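Local coordinates for protein stn1 (Schizosaccharomyces pombe, PDB 3KF6) that is required for telomere maintenance, binds single-stranded telomeric DNA and, through its N-terminal OB-fold domain, pairs with ten1 in an Rpa2-Rpa3-like complex, at residues A[76-84]-A[115-123]. Residues are numbered along the deposited sequence; the frame is centred on the assembly and turned at random.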
loop_
_atom_site.group_PDB
_atom_site.type_symbol
_atom_site.label_atom_id
_atom_site.label_comp_id
_atom_site.label_asym_id
_atom_site.label_seq_id
_atom_site.Cartn_x
_atom_site.Cartn_y
_atom_site.Cartn_z
ATOM N N MET A 76 5.950 -1.020 -6.609
ATOM C CA MET A 76 5.683 0.160 -7.424
ATOM C C MET A 76 4.527 0.933 -6.808
ATOM O O MET A 76 3.695 0.351 -6.110
ATOM C CB MET A 76 5.293 -0.249 -8.851
ATOM C CG MET A 76 6.417 -0.886 -9.648
ATOM S SD MET A 76 7.653 0.333 -10.101
ATOM C CE MET A 76 6.969 0.918 -11.665
ATOM N N VAL A 77 4.489 2.242 -7.044
ATOM C CA VAL A 77 3.378 3.053 -6.549
ATOM C C VAL A 77 2.552 3.452 -7.769
ATOM O O VAL A 77 3.018 3.348 -8.905
ATOM C CB VAL A 77 3.834 4.331 -5.800
ATOM C CG1 VAL A 77 4.668 3.953 -4.582
ATOM C CG2 VAL A 77 4.613 5.250 -6.741
ATOM N N LEU A 78 1.329 3.907 -7.535
ATOM C CA LEU A 78 0.453 4.286 -8.631
ATOM C C LEU A 78 -0.176 5.659 -8.426
ATOM O O LEU A 78 -0.666 5.970 -7.344
ATOM C CB LEU A 78 -0.657 3.240 -8.777
ATOM C CG LEU A 78 -1.651 3.413 -9.932
ATOM C CD1 LEU A 78 -0.934 3.223 -11.258
ATOM C CD2 LEU A 78 -2.782 2.397 -9.792
ATOM N N ARG A 79 -0.157 6.476 -9.475
ATOM C CA ARG A 79 -0.772 7.791 -9.411
ATOM C C ARG A 79 -2.256 7.592 -9.700
ATOM O O ARG A 79 -2.620 7.021 -10.729
ATOM C CB ARG A 79 -0.155 8.725 -10.456
ATOM C CG ARG A 79 1.107 9.441 -9.997
ATOM C CD ARG A 79 1.687 10.267 -11.146
ATOM N NE ARG A 79 2.664 11.261 -10.705
ATOM C CZ ARG A 79 2.353 12.428 -10.145
ATOM N NH1 ARG A 79 1.085 12.765 -9.949
ATOM N NH2 ARG A 79 3.316 13.268 -9.789
ATOM N N VAL A 80 -3.100 8.044 -8.778
ATOM C CA VAL A 80 -4.550 7.928 -8.913
ATOM C C VAL A 80 -5.101 9.328 -9.155
ATOM O O VAL A 80 -4.986 10.208 -8.303
ATOM C CB VAL A 80 -5.172 7.328 -7.631
ATOM C CG1 VAL A 80 -6.696 7.258 -7.756
ATOM C CG2 VAL A 80 -4.595 5.943 -7.394
ATOM N N VAL A 81 -5.706 9.515 -10.324
ATOM C CA VAL A 81 -6.231 10.809 -10.735
ATOM C C VAL A 81 -7.718 11.040 -10.496
ATOM O O VAL A 81 -8.558 10.228 -10.886
ATOM C CB VAL A 81 -5.958 11.029 -12.234
ATOM C CG1 VAL A 81 -6.443 12.400 -12.660
ATOM C CG2 VAL A 81 -4.480 10.857 -12.515
ATOM N N PHE A 82 -8.023 12.165 -9.860
ATOM C CA PHE A 82 -9.399 12.571 -9.593
ATOM C C PHE A 82 -9.703 13.822 -10.414
ATOM O O PHE A 82 -9.259 14.916 -10.065
ATOM C CB PHE A 82 -9.598 12.886 -8.110
ATOM C CG PHE A 82 -9.507 11.683 -7.225
ATOM C CD1 PHE A 82 -8.273 11.208 -6.800
ATOM C CD2 PHE A 82 -10.661 10.994 -6.852
ATOM C CE1 PHE A 82 -8.186 10.058 -6.019
ATOM C CE2 PHE A 82 -10.585 9.847 -6.073
ATOM C CZ PHE A 82 -9.342 9.378 -5.656
ATOM N N ILE A 83 -10.438 13.657 -11.510
ATOM C CA ILE A 83 -10.800 14.798 -12.357
ATOM C C ILE A 83 -11.909 15.556 -11.635
ATOM O O ILE A 83 -13.061 15.123 -11.606
ATOM C CB ILE A 83 -11.300 14.336 -13.734
ATOM C CG1 ILE A 83 -10.215 13.508 -14.422
ATOM C CG2 ILE A 83 -11.654 15.554 -14.599
ATOM C CD1 ILE A 83 -10.680 12.803 -15.671
ATOM N N ILE A 84 -11.532 16.686 -11.046
ATOM C CA ILE A 84 -12.434 17.525 -10.269
ATOM C C ILE A 84 -13.847 17.711 -10.817
ATOM O O ILE A 84 -14.823 17.381 -10.142
ATOM C CB ILE A 84 -11.809 18.918 -10.041
ATOM C CG1 ILE A 84 -10.426 18.761 -9.402
ATOM C CG2 ILE A 84 -12.707 19.753 -9.140
ATOM C CD1 ILE A 84 -9.696 20.067 -9.168
ATOM N N GLU A 115 4.046 6.353 -18.272
ATOM C CA GLU A 115 3.692 5.790 -16.974
ATOM C C GLU A 115 2.176 5.719 -16.885
ATOM O O GLU A 115 1.494 6.736 -17.006
ATOM C CB GLU A 115 4.221 6.663 -15.829
ATOM C CG GLU A 115 3.991 6.057 -14.447
ATOM C CD GLU A 115 4.387 6.989 -13.319
ATOM O OE1 GLU A 115 5.384 7.724 -13.475
ATOM O OE2 GLU A 115 3.704 6.985 -12.271
ATOM N N VAL A 116 1.654 4.512 -16.690
ATOM C CA VAL A 116 0.218 4.312 -16.573
ATOM C C VAL A 116 -0.273 4.963 -15.286
ATOM O O VAL A 116 0.478 5.090 -14.321
ATOM C CB VAL A 116 -0.133 2.804 -16.537
ATOM C CG1 VAL A 116 0.496 2.157 -15.318
ATOM C CG2 VAL A 116 -1.644 2.613 -16.523
ATOM N N GLU A 117 -1.528 5.390 -15.290
ATOM C CA GLU A 117 -2.140 6.010 -14.123
ATOM C C GLU A 117 -3.563 5.493 -14.028
ATOM O O GLU A 117 -4.069 4.877 -14.963
ATOM C CB GLU A 117 -2.135 7.538 -14.247
ATOM C CG GLU A 117 -2.605 8.060 -15.593
ATOM C CD GLU A 117 -2.707 9.574 -15.631
ATOM O OE1 GLU A 117 -1.780 10.251 -15.134
ATOM O OE2 GLU A 117 -3.714 10.087 -16.165
ATOM N N LEU A 118 -4.205 5.721 -12.892
ATOM C CA LEU A 118 -5.565 5.250 -12.706
ATOM C C LEU A 118 -6.512 6.431 -12.558
ATOM O O LEU A 118 -6.315 7.278 -11.688
ATOM C CB LEU A 118 -5.631 4.365 -11.453
ATOM C CG LEU A 118 -6.976 3.741 -11.082
ATOM C CD1 LEU A 118 -7.370 2.708 -12.119
ATOM C CD2 LEU A 118 -6.859 3.088 -9.702
ATOM N N ILE A 119 -7.524 6.500 -13.419
ATOM C CA ILE A 119 -8.502 7.576 -13.328
ATOM C C ILE A 119 -9.598 7.029 -12.429
ATOM O O ILE A 119 -10.316 6.101 -12.800
ATOM C CB ILE A 119 -9.102 7.931 -14.706
ATOM C CG1 ILE A 119 -7.985 8.234 -15.713
ATOM C CG2 ILE A 119 -10.063 9.112 -14.555
ATOM C CD1 ILE A 119 -7.064 9.374 -15.323
ATOM N N ALA A 120 -9.718 7.603 -11.239
ATOM C CA ALA A 120 -10.694 7.142 -10.261
ATOM C C ALA A 120 -12.150 7.383 -10.629
ATOM O O ALA A 120 -12.509 8.457 -11.110
ATOM C CB ALA A 120 -10.404 7.781 -8.905
ATOM N N GLN A 121 -12.978 6.369 -10.396
ATOM C CA GLN A 121 -14.412 6.471 -10.646
ATOM C C GLN A 121 -15.086 6.536 -9.282
ATOM O O GLN A 121 -16.124 7.176 -9.111
ATOM C CB GLN A 121 -14.928 5.265 -11.429
ATOM C CG GLN A 121 -16.443 5.286 -11.592
ATOM C CD GLN A 121 -16.954 4.235 -12.551
ATOM O OE1 GLN A 121 -16.800 4.359 -13.766
ATOM N NE2 GLN A 121 -17.562 3.184 -12.009
ATOM N N SER A 122 -14.478 5.871 -8.304
ATOM C CA SER A 122 -14.989 5.875 -6.942
ATOM C C SER A 122 -13.924 5.340 -6.002
ATOM O O SER A 122 -13.014 4.625 -6.425
ATOM C CB SER A 122 -16.250 5.007 -6.825
ATOM O OG SER A 122 -15.954 3.630 -6.964
ATOM N N PHE A 123 -14.018 5.720 -4.735
ATOM C CA PHE A 123 -13.073 5.232 -3.744
ATOM C C PHE A 123 -13.679 5.320 -2.359
ATOM O O PHE A 123 -14.665 6.027 -2.130
ATOM C CB PHE A 123 -11.755 6.024 -3.776
ATOM C CG PHE A 123 -11.743 7.246 -2.887
ATOM C CD1 PHE A 123 -12.367 8.426 -3.285
ATOM C CD2 PHE A 123 -11.097 7.214 -1.653
ATOM C CE1 PHE A 123 -12.343 9.560 -2.467
ATOM C CE2 PHE A 123 -11.067 8.341 -0.825
ATOM C CZ PHE A 123 -11.692 9.519 -1.236
HETATM O O HOH W 1 1.406 5.684 -11.761
HETATM O O HOH W 2 -11.726 11.051 -11.771
#
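The parallel strand pairing that closes the OB-fold barrel joins V80 and V81 of strand 77-83 to L118 and I119 of strand 117-120. V81 N donates a hydrogen bond to L118 O (2.7 Å), while R79 O and V81 O accept hydrogen bonds from L118 N and A120 N. Where the strands splay at either end, water takes over: one links R79 N to V116 O and E115 OE2, another I83 N to A120 O.

In this five-stranded barrel architecture, alternate side chains turn inward, and bulky apolar L78, V80 and L118 fill that face, the last two also touching V105 of strand 102-110. L78 CD2 lies 3.8 Å from L118 CB, the two leucines crossing at about a right angle, and V80 CG1 meets A120 CB. On the other face V81 and I119, beta-branched as suits extended strand, run side by side, V81 CB 3.7 Å from I119 CD1.

F82 CG stands anti to the carbonyl carbon (chi1 -68°), bringing the ring beneath the small methyl of A120 in a CH-pi contact, A120 CB 3.8 Å from the F82 centroid. The edge of F82 points at the F123 face, planes 75° apart, and both rings pack on M90 of helix 88-94. Cutting F82 back to alanine is likely to open a gap against M90 and deprive A120 and F123 of their aromatic partner.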